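Local coordinates for protein viral CASP8 and FADD-like apoptosis regulator (Molluscum contagiosum virus subtype 1, PDB 2BBR) that blocks death-receptor-induced apoptosis by interfering with caspase-8 recruitment and activation at the death-inducing signaling complex, and also suppresses host NF-kappa-B activation, at residues Leu60-Tyr65 with Gly89-Thr94; Val156-Leu161 with Gln172-Glu177; Ser26-Leu31 with Thr40-Ala45. One frame throughout, in Å; residues are numbered along the deposited sequence.

Contact 1: Leu60-Tyr65 with Gly89-Thr94; sequences LVEMLY and GTSFLT
The carboxylate of Glu62 takes two bonds from the loop 89-94, one at each oxygen. Ser91 OG donates to Glu62 OE1 over 2.6 Å, coming in on the anti side and 33° out of the carboxylate plane. Gly89 N reaches Glu62 OE2 at 2.8 Å in a nearly straight bond (171° at the hydrogen), but from above that plane. One water bonds Glu62 OE1 at 2.7 Å and bridges it to Ser91 N and Leu93 O. Nearer the helix, Glu62 CB lies 3.5 Å from Leu93 CD1. Leu93 CD1 also sits 4.0 Å from Met63 CG. With chi2 and chi3 both near 180°, Met63 is extended beyond CG and its CE arrives at the edge of the Phe92 ring, near the ring plane and 4.0 Å from Phe92 CZ. Helix 57-66 belongs to the first of two tandem death effector domains, and the loop leads into helix 95-104 of the second. Leu93 N donates to Ser91 OG at 3.3 Å in an ST turn, so this hydroxyl both gives and receives. Farther out, Lys98 forms a salt bridge with Glu62 OE2. Together with Leu88 and Arg95, Lys98 lines the pocket of a bound azide ion.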
ATOM      1  N   LEU A  60      -1.974  -5.548 -11.509  1.00 10.04           N
ATOM      2  CA  LEU A  60      -2.570  -6.670 -10.795  1.00 11.29           C
ATOM      3  C   LEU A  60      -1.504  -7.596 -10.225  1.00  9.99           C
ATOM      4  O   LEU A  60      -1.625  -8.074  -9.099  1.00 10.58           O
ATOM      5  CB  LEU A  60      -3.509  -7.459 -11.717  1.00 14.21           C
ATOM      6  CG  LEU A  60      -4.893  -6.860 -11.988  1.00 19.14           C
ATOM      7  CD1 LEU A  60      -5.673  -6.760 -10.687  1.00 21.26           C
ATOM      8  CD2 LEU A  60      -4.752  -5.495 -12.632  1.00 22.45           C
ATOM      9  N   VAL A  61      -0.465  -7.856 -11.010  1.00  9.93           N
ATOM     10  CA  VAL A  61       0.615  -8.718 -10.555  1.00  9.37           C
ATOM     11  C   VAL A  61       1.290  -8.099  -9.331  1.00  9.92           C
ATOM     12  O   VAL A  61       1.575  -8.794  -8.354  1.00 10.45           O
ATOM     13  CB  VAL A  61       1.629  -8.953 -11.697  1.00 10.38           C
ATOM     14  CG1 VAL A  61       2.919  -9.544 -11.157  1.00 10.83           C
ATOM     15  CG2 VAL A  61       1.021  -9.899 -12.725  1.00 11.55           C
ATOM     16  N   GLU A  62       1.525  -6.790  -9.365  1.00  9.79           N
ATOM     17  CA  GLU A  62       2.149  -6.121  -8.224  1.00 10.52           C
ATOM     18  C   GLU A  62       1.248  -6.202  -7.000  1.00 10.05           C
ATOM     19  O   GLU A  62       1.718  -6.443  -5.888  1.00 10.15           O
ATOM     20  CB  GLU A  62       2.441  -4.655  -8.536  1.00 11.27           C
ATOM     21  CG  GLU A  62       3.591  -4.446  -9.488  1.00 12.09           C
ATOM     22  CD  GLU A  62       4.154  -3.045  -9.391  1.00 11.81           C
ATOM     23  OE1 GLU A  62       3.750  -2.177 -10.193  1.00 13.28           O
ATOM     24  OE2 GLU A  62       4.991  -2.816  -8.497  1.00 11.79           O
ATOM     25  N   MET A  63      -0.049  -5.982  -7.197  1.00  9.61           N
ATOM     26  CA  MET A  63      -0.981  -6.062  -6.082  1.00 10.27           C
ATOM     27  C   MET A  63      -0.916  -7.430  -5.422  1.00  9.98           C
ATOM     28  O   MET A  63      -0.812  -7.532  -4.201  1.00 10.97           O
ATOM     29  CB  MET A  63      -2.410  -5.807  -6.552  1.00  9.97           C
ATOM     30  CG  MET A  63      -2.677  -4.382  -6.973  1.00 11.01           C
ATOM     31  SD  MET A  63      -4.362  -4.193  -7.549  1.00 14.31           S
ATOM     32  CE  MET A  63      -4.326  -2.498  -8.126  1.00 12.79           C
ATOM     33  N   LEU A  64      -0.979  -8.483  -6.230  1.00  9.88           N
ATOM     34  CA  LEU A  64      -0.934  -9.835  -5.678  1.00  9.78           C
ATOM     35  C   LEU A  64       0.400 -10.119  -4.990  1.00  9.66           C
ATOM     36  O   LEU A  64       0.443 -10.788  -3.958  1.00 10.59           O
ATOM     37  CB  LEU A  64      -1.205 -10.870  -6.775  1.00 10.46           C
ATOM     38  CG  LEU A  64      -2.614 -10.819  -7.379  1.00 11.08           C
ATOM     39  CD1 LEU A  64      -2.722 -11.828  -8.513  1.00 12.31           C
ATOM     40  CD2 LEU A  64      -3.651 -11.103  -6.299  1.00 12.07           C
ATOM     41  N   TYR A  65       1.488  -9.614  -5.560  1.00  9.87           N
ATOM     42  CA  TYR A  65       2.798  -9.821  -4.958  1.00  9.70           C
ATOM     43  C   TYR A  65       2.862  -9.160  -3.581  1.00 10.71           C
ATOM     44  O   TYR A  65       3.307  -9.767  -2.607  1.00 10.84           O
ATOM     45  CB  TYR A  65       3.891  -9.235  -5.846  1.00 11.31           C
ATOM     46  CG  TYR A  65       5.280  -9.474  -5.304  1.00 11.36           C
ATOM     47  CD1 TYR A  65       5.972 -10.645  -5.602  1.00 12.37           C
ATOM     48  CD2 TYR A  65       5.887  -8.547  -4.454  1.00 13.09           C
ATOM     49  CE1 TYR A  65       7.234 -10.892  -5.066  1.00 13.87           C
ATOM     50  CE2 TYR A  65       7.149  -8.787  -3.912  1.00 13.77           C
ATOM     51  CZ  TYR A  65       7.813  -9.963  -4.225  1.00 12.84           C
ATOM     52  OH  TYR A  65       9.057 -10.210  -3.686  1.00 15.54           O
ATOM     53  N   GLY A  89       7.315  -2.187  -9.840  1.00 12.60           N
ATOM     54  CA  GLY A  89       7.715  -0.842 -10.210  1.00 12.41           C
ATOM     55  C   GLY A  89       7.358  -0.437 -11.626  1.00 13.02           C
ATOM     56  O   GLY A  89       7.861   0.575 -12.115  1.00 15.39           O
ATOM     57  N   THR A  90       6.490  -1.198 -12.288  1.00 13.11           N
ATOM     58  CA  THR A  90       6.117  -0.870 -13.664  1.00 14.22           C
ATOM     59  C   THR A  90       4.646  -0.510 -13.870  1.00 14.65           C
ATOM     60  O   THR A  90       4.134  -0.600 -14.985  1.00 16.41           O
ATOM     61  CB  THR A  90       6.474  -2.022 -14.641  1.00 14.28           C
ATOM     62  OG1 THR A  90       5.638  -3.156 -14.384  1.00 13.82           O
ATOM     63  CG2 THR A  90       7.937  -2.424 -14.485  1.00 15.88           C
ATOM     64  N   SER A  91       3.962  -0.105 -12.805  1.00 13.79           N
ATOM     65  CA  SER A  91       2.557   0.287 -12.915  1.00 12.83           C
ATOM     66  C   SER A  91       2.350   1.583 -12.143  1.00 13.25           C
ATOM     67  O   SER A  91       3.314   2.198 -11.687  1.00 13.73           O
ATOM     68  CB  SER A  91       1.636  -0.803 -12.356  1.00 12.80           C
ATOM     69  OG  SER A  91       1.649  -0.821 -10.939  1.00 12.86           O
ATOM     70  N   PHE A  92       1.098   1.997 -11.985  1.00 12.60           N
ATOM     71  CA  PHE A  92       0.801   3.234 -11.270  1.00 12.82           C
ATOM     72  C   PHE A  92       1.151   3.146  -9.784  1.00 12.02           C
ATOM     73  O   PHE A  92       1.370   4.165  -9.135  1.00 12.31           O
ATOM     74  CB  PHE A  92      -0.682   3.583 -11.415  1.00 13.12           C
ATOM     75  CG  PHE A  92      -1.580   2.793 -10.507  1.00 12.14           C
ATOM     76  CD1 PHE A  92      -1.908   3.268  -9.240  1.00 14.80           C
ATOM     77  CD2 PHE A  92      -2.073   1.555 -10.904  1.00 11.98           C
ATOM     78  CE1 PHE A  92      -2.712   2.523  -8.385  1.00 14.04           C
ATOM     79  CE2 PHE A  92      -2.879   0.802 -10.056  1.00 12.03           C
ATOM     80  CZ  PHE A  92      -3.199   1.288  -8.791  1.00 14.12           C
ATOM     81  N   LEU A  93       1.200   1.931  -9.245  1.00 11.23           N
ATOM     82  CA  LEU A  93       1.498   1.758  -7.825  1.00  9.94           C
ATOM     83  C   LEU A  93       2.805   2.425  -7.425  1.00 10.37           C
ATOM     84  O   LEU A  93       3.805   2.347  -8.136  1.00 10.62           O
ATOM     85  CB  LEU A  93       1.533   0.271  -7.472  1.00 10.80           C
ATOM     86  CG  LEU A  93       0.188  -0.448  -7.642  1.00 11.56           C
ATOM     87  CD1 LEU A  93       0.412  -1.946  -7.655  1.00 13.21           C
ATOM     88  CD2 LEU A  93      -0.778  -0.044  -6.538  1.00 12.57           C
ATOM     89  N   THR A  94       2.792   3.083  -6.273  1.00 10.03           N
ATOM     90  CA  THR A  94       3.980   3.778  -5.804  1.00 10.22           C
ATOM     91  C   THR A  94       4.722   3.007  -4.726  1.00  9.61           C
ATOM     92  O   THR A  94       4.137   2.207  -3.992  1.00  9.57           O
ATOM     93  CB  THR A  94       3.622   5.168  -5.243  1.00 10.60           C
ATOM     94  OG1 THR A  94       2.776   5.015  -4.096  1.00 10.78           O
ATOM     95  CG2 THR A  94       2.907   6.003  -6.302  1.00 11.93           C
TER
HETATM   96  O   HOH W   1       4.848   0.203  -9.760  1.00 14.77           O

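Contact 2: Val156-Leu161 with Gln172-Glu177; sequences VLADML and QLVEYE
Leu161 N donates to Leu157 O at 2.9 Å, an ordinary helical bond that sets these two leucines one turn apart on the face of helix 155-163 that meets helix 167-187. The residue they meet is Leu173. Leu173 CD2 lies 3.6 Å from Leu157 CB and 3.8 Å from Leu161 CD1, so one branch touches both leucines. Leu173 CD2 also comes within 3.7 Å of Ala158 N, in the turn between them. Leu173 has chi1 at -91°, well away from a staggered value, and its side chain crosses that of Leu161 at about a right angle. Ala158 lies at the closest backbone approach. Its CB meets Leu173 CB at 4.0 Å and, on the more exposed side, Val174 CG2 at 4.1 Å. The segments run antiparallel, 159° between their directions, with axes 9.1 Å apart. They are the last two helices of the chain, and the pair forms a helical hairpin of the second death effector domain. Leu157 also packs on Val140 and Leu143 of helix 136-145, and Leu161 on Leu115 of helix 109-122. Glu177 OE1 accepts from Val154 N, a polar tie beside the apolar patch. The side chains that meet are all apolar, so the fit rests on packing round Leu173 CD2, with Ala158 at the close backbone approach, and not on directed bonds.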
ATOM      1  N   VAL A 156       7.975  11.086  10.486  1.00 10.04           N
ATOM      2  CA  VAL A 156       7.189  10.969  11.709  1.00 11.13           C
ATOM      3  C   VAL A 156       6.943   9.490  11.999  1.00  9.46           C
ATOM      4  O   VAL A 156       7.066   9.041  13.143  1.00 11.19           O
ATOM      5  CB  VAL A 156       5.837  11.713  11.592  1.00 11.03           C
ATOM      6  CG1 VAL A 156       4.941  11.357  12.772  1.00 13.64           C
ATOM      7  CG2 VAL A 156       6.082  13.218  11.556  1.00 14.66           C
ATOM      8  N   LEU A 157       6.596   8.734  10.962  1.00  9.85           N
ATOM      9  CA  LEU A 157       6.364   7.306  11.121  1.00 10.47           C
ATOM     10  C   LEU A 157       7.666   6.580  11.440  1.00  9.55           C
ATOM     11  O   LEU A 157       7.683   5.643  12.236  1.00 10.52           O
ATOM     12  CB  LEU A 157       5.744   6.718   9.854  1.00 13.35           C
ATOM     13  CG  LEU A 157       4.227   6.539   9.875  1.00 15.42           C
ATOM     14  CD1 LEU A 157       3.738   6.106   8.505  1.00 18.17           C
ATOM     15  CD2 LEU A 157       3.854   5.507  10.937  1.00 16.41           C
ATOM     16  N   ALA A 158       8.759   7.002  10.808  1.00  9.42           N
ATOM     17  CA  ALA A 158      10.056   6.390  11.083  1.00 10.16           C
ATOM     18  C   ALA A 158      10.393   6.604  12.559  1.00 10.06           C
ATOM     19  O   ALA A 158      10.889   5.696  13.231  1.00 10.56           O
ATOM     20  CB  ALA A 158      11.132   7.014  10.204  1.00 10.67           C
ATOM     21  N   ASP A 159      10.121   7.809  13.055  1.00 10.55           N
ATOM     22  CA  ASP A 159      10.378   8.140  14.454  1.00 11.21           C
ATOM     23  C   ASP A 159       9.556   7.253  15.379  1.00 11.28           C
ATOM     24  O   ASP A 159      10.039   6.808  16.422  1.00 11.40           O
ATOM     25  CB  ASP A 159      10.023   9.600  14.755  1.00 13.66           C
ATOM     26  CG  ASP A 159      10.944  10.590  14.073  1.00 16.26           C
ATOM     27  OD1 ASP A 159      12.074  10.212  13.702  1.00 15.87           O
ATOM     28  OD2 ASP A 159      10.534  11.759  13.929  1.00 19.76           O
ATOM     29  N   MET A 160       8.302   7.018  15.010  1.00 10.50           N
ATOM     30  CA  MET A 160       7.424   6.177  15.808  1.00 10.65           C
ATOM     31  C   MET A 160       7.968   4.752  15.861  1.00 10.13           C
ATOM     32  O   MET A 160       7.964   4.114  16.915  1.00 11.85           O
ATOM     33  CB  MET A 160       6.011   6.192  15.220  1.00 11.25           C
ATOM     34  CG  MET A 160       5.280   7.511  15.430  1.00 11.49           C
ATOM     35  SD  MET A 160       3.836   7.755  14.361  1.00 13.75           S
ATOM     36  CE  MET A 160       2.864   6.295  14.754  1.00 15.94           C
ATOM     37  N   LEU A 161       8.442   4.255  14.725  1.00  9.96           N
ATOM     38  CA  LEU A 161       8.996   2.911  14.666  1.00 10.54           C
ATOM     39  C   LEU A 161      10.288   2.818  15.477  1.00 10.69           C
ATOM     40  O   LEU A 161      10.567   1.789  16.098  1.00 11.19           O
ATOM     41  CB  LEU A 161       9.232   2.514  13.206  1.00 10.05           C
ATOM     42  CG  LEU A 161       7.937   2.319  12.403  1.00 10.98           C
ATOM     43  CD1 LEU A 161       8.229   2.341  10.912  1.00 11.62           C
ATOM     44  CD2 LEU A 161       7.280   1.004  12.814  1.00 11.56           C
ATOM     45  N   GLN A 172      13.912   1.162   6.900  1.00  9.75           N
ATOM     46  CA  GLN A 172      13.269   1.050   5.595  1.00 10.17           C
ATOM     47  C   GLN A 172      12.613   2.371   5.213  1.00  9.09           C
ATOM     48  O   GLN A 172      12.668   2.787   4.056  1.00  9.68           O
ATOM     49  CB  GLN A 172      12.204  -0.043   5.601  1.00 11.49           C
ATOM     50  CG  GLN A 172      12.736  -1.452   5.701  1.00 14.26           C
ATOM     51  CD  GLN A 172      11.632  -2.474   5.554  1.00 16.61           C
ATOM     52  OE1 GLN A 172      10.918  -2.487   4.553  1.00 17.08           O
ATOM     53  NE2 GLN A 172      11.481  -3.335   6.553  1.00 19.43           N
ATOM     54  N   LEU A 173      11.975   3.020   6.181  1.00  8.42           N
ATOM     55  CA  LEU A 173      11.319   4.292   5.912  1.00  9.03           C
ATOM     56  C   LEU A 173      12.305   5.433   5.698  1.00  9.04           C
ATOM     57  O   LEU A 173      12.078   6.284   4.840  1.00  9.37           O
ATOM     58  CB  LEU A 173      10.341   4.648   7.033  1.00  9.87           C
ATOM     59  CG  LEU A 173       8.907   4.149   6.837  1.00 11.17           C
ATOM     60  CD1 LEU A 173       8.865   2.630   6.845  1.00 12.18           C
ATOM     61  CD2 LEU A 173       8.025   4.720   7.936  1.00 12.16           C
ATOM     62  N   VAL A 174      13.383   5.467   6.476  1.00  8.81           N
ATOM     63  CA  VAL A 174      14.388   6.514   6.309  1.00 10.22           C
ATOM     64  C   VAL A 174      15.022   6.379   4.926  1.00  9.91           C
ATOM     65  O   VAL A 174      15.198   7.368   4.207  1.00 10.52           O
ATOM     66  CB  VAL A 174      15.494   6.422   7.390  1.00 11.24           C
ATOM     67  CG1 VAL A 174      16.654   7.345   7.033  1.00 13.39           C
ATOM     68  CG2 VAL A 174      14.921   6.807   8.747  1.00 13.94           C
ATOM     69  N   GLU A 175      15.355   5.150   4.552  1.00  9.49           N
ATOM     70  CA  GLU A 175      15.958   4.910   3.253  1.00 10.03           C
ATOM     71  C   GLU A 175      15.006   5.282   2.127  1.00  9.48           C
ATOM     72  O   GLU A 175      15.431   5.835   1.109  1.00 10.03           O
ATOM     73  CB  GLU A 175      16.398   3.453   3.137  1.00 10.98           C
ATOM     74  CG  GLU A 175      17.637   3.159   3.974  1.00 13.47           C
ATOM     75  CD  GLU A 175      18.075   1.712   3.910  1.00 17.01           C
ATOM     76  OE1 GLU A 175      19.169   1.403   4.429  1.00 19.05           O
ATOM     77  OE2 GLU A 175      17.326   0.884   3.351  1.00 18.69           O
ATOM     78  N   TYR A 176      13.721   4.984   2.302  1.00  9.82           N
ATOM     79  CA  TYR A 176      12.732   5.334   1.294  1.00 10.12           C
ATOM     80  C   TYR A 176      12.669   6.847   1.127  1.00  9.18           C
ATOM     81  O   TYR A 176      12.669   7.353   0.005  1.00 10.25           O
ATOM     82  CB  TYR A 176      11.334   4.833   1.681  1.00 10.18           C
ATOM     83  CG  TYR A 176      10.258   5.534   0.880  1.00 10.19           C
ATOM     84  CD1 TYR A 176      10.080   5.252  -0.471  1.00 11.01           C
ATOM     85  CD2 TYR A 176       9.522   6.586   1.432  1.00 10.39           C
ATOM     86  CE1 TYR A 176       9.214   6.005  -1.257  1.00 11.17           C
ATOM     87  CE2 TYR A 176       8.652   7.349   0.651  1.00 10.98           C
ATOM     88  CZ  TYR A 176       8.510   7.053  -0.696  1.00  9.94           C
ATOM     89  OH  TYR A 176       7.713   7.829  -1.503  1.00 11.46           O
ATOM     90  N   GLU A 177      12.602   7.577   2.237  1.00  8.80           N
ATOM     91  CA  GLU A 177      12.509   9.025   2.140  1.00  9.47           C
ATOM     92  C   GLU A 177      13.720   9.609   1.437  1.00  9.31           C
ATOM     93  O   GLU A 177      13.586  10.525   0.625  1.00  9.97           O
ATOM     94  CB  GLU A 177      12.336   9.669   3.519  1.00 10.17           C
ATOM     95  CG  GLU A 177      12.033  11.159   3.409  1.00 11.84           C
ATOM     96  CD  GLU A 177      11.559  11.787   4.699  1.00 11.73           C
ATOM     97  OE1 GLU A 177      10.824  11.127   5.463  1.00 13.14           O
ATOM     98  OE2 GLU A 177      11.900  12.964   4.937  1.00 16.54           O
TER

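Contact 3: Ser26-Leu31 with Thr40-Ala45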
ATOM      1  N   SER A  26      -8.803  -4.309   2.279  1.00 12.09           N
ATOM      2  CA  SER A  26      -8.376  -3.039   2.849  1.00 12.65           C
ATOM      3  C   SER A  26      -7.005  -2.635   2.319  1.00 11.34           C
ATOM      4  O   SER A  26      -6.762  -1.464   2.031  1.00 11.18           O
ATOM      5  CB  SER A  26      -8.338  -3.139   4.377  1.00 14.31           C
ATOM      6  OG  SER A  26      -7.927  -1.918   4.963  1.00 20.50           O
ATOM      7  N   LEU A  27      -6.107  -3.605   2.198  1.00 10.94           N
ATOM      8  CA  LEU A  27      -4.774  -3.319   1.691  1.00 10.09           C
ATOM      9  C   LEU A  27      -4.834  -2.844   0.243  1.00  9.78           C
ATOM     10  O   LEU A  27      -4.139  -1.904  -0.135  1.00  9.92           O
ATOM     11  CB  LEU A  27      -3.874  -4.555   1.802  1.00 11.42           C
ATOM     12  CG  LEU A  27      -3.674  -5.106   3.216  1.00 12.41           C
ATOM     13  CD1 LEU A  27      -2.718  -6.285   3.181  1.00 13.15           C
ATOM     14  CD2 LEU A  27      -3.131  -4.015   4.122  1.00 13.99           C
ATOM     15  N   LEU A  28      -5.665  -3.489  -0.571  1.00 10.05           N
ATOM     16  CA  LEU A  28      -5.777  -3.080  -1.962  1.00 10.30           C
ATOM     17  C   LEU A  28      -6.403  -1.698  -2.068  1.00 10.07           C
ATOM     18  O   LEU A  28      -5.970  -0.877  -2.875  1.00 10.49           O
ATOM     19  CB  LEU A  28      -6.597  -4.093  -2.763  1.00 13.49           C
ATOM     20  CG  LEU A  28      -5.956  -5.469  -2.955  1.00 15.21           C
ATOM     21  CD1 LEU A  28      -6.767  -6.261  -3.969  1.00 17.56           C
ATOM     22  CD2 LEU A  28      -4.520  -5.313  -3.443  1.00 16.74           C
ATOM     23  N   LEU A  29      -7.421  -1.432  -1.258  1.00 10.59           N
ATOM     24  CA  LEU A  29      -8.050  -0.118  -1.288  1.00 10.67           C
ATOM     25  C   LEU A  29      -7.016   0.951  -0.944  1.00 10.42           C
ATOM     26  O   LEU A  29      -7.005   2.027  -1.535  1.00 11.34           O
ATOM     27  CB  LEU A  29      -9.228  -0.057  -0.312  1.00 12.94           C
ATOM     28  CG  LEU A  29     -10.526  -0.709  -0.797  1.00 16.78           C
ATOM     29  CD1 LEU A  29     -11.569  -0.656   0.302  1.00 19.75           C
ATOM     30  CD2 LEU A  29     -11.029   0.013  -2.041  1.00 18.88           C
ATOM     31  N   PHE A  30      -6.138   0.649   0.008  1.00 10.55           N
ATOM     32  CA  PHE A  30      -5.090   1.588   0.396  1.00 10.31           C
ATOM     33  C   PHE A  30      -4.130   1.807  -0.776  1.00  9.82           C
ATOM     34  O   PHE A  30      -3.749   2.938  -1.079  1.00 10.08           O
ATOM     35  CB  PHE A  30      -4.329   1.045   1.606  1.00 10.78           C
ATOM     36  CG  PHE A  30      -3.119   1.854   1.976  1.00  9.14           C
ATOM     37  CD1 PHE A  30      -3.228   2.991   2.774  1.00  9.15           C
ATOM     38  CD2 PHE A  30      -1.863   1.478   1.522  1.00  9.20           C
ATOM     39  CE1 PHE A  30      -2.091   3.740   3.113  1.00 10.12           C
ATOM     40  CE2 PHE A  30      -0.733   2.216   1.853  1.00 10.20           C
ATOM     41  CZ  PHE A  30      -0.844   3.348   2.650  1.00  9.39           C
ATOM     42  N   LEU A  31      -3.746   0.722  -1.443  1.00  9.08           N
ATOM     43  CA  LEU A  31      -2.840   0.829  -2.584  1.00  9.29           C
ATOM     44  C   LEU A  31      -3.430   1.706  -3.685  1.00  8.61           C
ATOM     45  O   LEU A  31      -2.697   2.367  -4.428  1.00  9.57           O
ATOM     46  CB  LEU A  31      -2.532  -0.559  -3.160  1.00  9.67           C
ATOM     47  CG  LEU A  31      -1.609  -1.475  -2.354  1.00  9.75           C
ATOM     48  CD1 LEU A  31      -1.493  -2.817  -3.060  1.00 11.06           C
ATOM     49  CD2 LEU A  31      -0.233  -0.830  -2.198  1.00 10.37           C
ATOM     50  N   THR A  40     -14.928   2.827  -1.606  1.00 28.80           N
ATOM     51  CA  THR A  40     -15.078   2.130  -0.336  1.00 29.50           C
ATOM     52  C   THR A  40     -15.002   0.617  -0.520  1.00 29.48           C
ATOM     53  O   THR A  40     -14.777  -0.122   0.439  1.00 30.69           O
ATOM     54  CB  THR A  40     -16.421   2.487   0.333  1.00 29.87           C
ATOM     55  OG1 THR A  40     -17.498   2.191  -0.564  1.00 29.96           O
ATOM     56  CG2 THR A  40     -16.457   3.965   0.690  1.00 29.26           C
ATOM     57  N   THR A  41     -15.193   0.161  -1.755  1.00 28.78           N
ATOM     58  CA  THR A  41     -15.133  -1.264  -2.064  1.00 28.08           C
ATOM     59  C   THR A  41     -14.062  -1.516  -3.121  1.00 27.03           C
ATOM     60  O   THR A  41     -13.768  -0.642  -3.937  1.00 25.52           O
ATOM     61  CB  THR A  41     -16.481  -1.784  -2.602  1.00 28.97           C
ATOM     62  OG1 THR A  41     -16.754  -1.181  -3.873  1.00 29.86           O
ATOM     63  CG2 THR A  41     -17.606  -1.445  -1.637  1.00 29.80           C
ATOM     64  N   VAL A  42     -13.481  -2.711  -3.107  1.00 26.57           N
ATOM     65  CA  VAL A  42     -12.444  -3.056  -4.070  1.00 26.86           C
ATOM     66  C   VAL A  42     -12.989  -3.002  -5.494  1.00 26.35           C
ATOM     67  O   VAL A  42     -12.282  -2.612  -6.423  1.00 25.74           O
ATOM     68  CB  VAL A  42     -11.879  -4.465  -3.805  1.00 27.50           C
ATOM     69  CG1 VAL A  42     -10.734  -4.753  -4.762  1.00 29.20           C
ATOM     70  CG2 VAL A  42     -11.404  -4.568  -2.367  1.00 28.26           C
ATOM     71  N   THR A  43     -14.248  -3.394  -5.659  1.00 25.94           N
ATOM     72  CA  THR A  43     -14.879  -3.374  -6.972  1.00 25.32           C
ATOM     73  C   THR A  43     -14.844  -1.959  -7.539  1.00 24.25           C
ATOM     74  O   THR A  43     -14.495  -1.758  -8.702  1.00 23.05           O
ATOM     75  CB  THR A  43     -16.345  -3.856  -6.896  1.00 26.21           C
ATOM     76  OG1 THR A  43     -16.376  -5.228  -6.484  1.00 28.53           O
ATOM     77  CG2 THR A  43     -17.024  -3.725  -8.251  1.00 26.86           C
ATOM     78  N   GLN A  44     -15.201  -0.980  -6.711  1.00 22.19           N
ATOM     79  CA  GLN A  44     -15.198   0.413  -7.145  1.00 20.64           C
ATOM     80  C   GLN A  44     -13.799   0.840  -7.557  1.00 18.42           C
ATOM     81  O   GLN A  44     -13.613   1.473  -8.593  1.00 17.88           O
ATOM     82  CB  GLN A  44     -15.676   1.337  -6.025  1.00 21.77           C
ATOM     83  CG  GLN A  44     -17.116   1.144  -5.607  1.00 23.25           C
ATOM     84  CD  GLN A  44     -17.551   2.177  -4.590  1.00 23.98           C
ATOM     85  OE1 GLN A  44     -16.871   2.402  -3.588  1.00 25.39           O
ATOM     86  NE2 GLN A  44     -18.691   2.812  -4.840  1.00 25.37           N
ATOM     87  N   ALA A  45     -12.814   0.494  -6.733  1.00 17.83           N
ATOM     88  CA  ALA A  45     -11.432   0.852  -7.017  1.00 18.42           C
ATOM     89  C   ALA A  45     -10.979   0.297  -8.364  1.00 18.17           C
ATOM     90  O   ALA A  45     -10.386   1.014  -9.165  1.00 17.61           O
ATOM     91  CB  ALA A  45     -10.525   0.344  -5.903  1.00 17.95           C
TER
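An N-terminal capping box starts helix 42-51, and Leu29 of the preceding helix 22-31 packs against this helix start. Thr41 is the N-cap: its OG1 accepts from Gln44 N at 3.2 Å. Gln44 OE1 closes the box with a weak bond from Thr41 N. Gln44 OE1 also takes Thr40 N at 2.8 Å, almost straight ahead of the amide carbonyl (170° at the oxygen). Across the contact, the two branches of Leu29 divide the work. Leu29 CD1 touches Thr40 O at 3.3 Å, while Leu29 CD2 lies 3.4 Å from Thr41 O and 3.9 Å from Ala45 CB. With CG anti to its carbonyl carbon (chi1 -79°), Leu29 brings both methyls to the capped turn. Val42 lies beside it and uses separate methyls: its CG2 lies 4.3 Å from Leu29 CG, and its CG1 faces Leu28 CD1 at 4.3 Å. Leu28 also packs on Leu20 and Leu67 of the first death effector domain. On another face, Phe30 makes a cation-pi contact with Arg97 of helix 95-104, so helix 22-31 also faces the second domain. The capping bonds all lie within 40-45: the turn is fixed by its own polar groups, while Leu29 adds apolar packing against the carbonyls.

The contacts follow one another along the chain in the order 3, 1, 2. Contact 3 joins helices 22-31 and 42-51 in the first death effector domain. Contact 1 ties helix 57-66 to the loop leading into helix 95-104. Their centres are about 14 Å apart and they touch: Met63 packs on Leu28, and Leu93 and Phe92 reach the carbonyl of Leu31. Helix 22-31 also packs on helices 95-104 and 136-145, so contacts 3 and 1 adjoin the junction of the two domains. Contact 2 lies within the second domain, across the chain's centre from contact 3. Its centre is about 22 Å from contact 1 and about 25 Å from contact 3, and it touches neither.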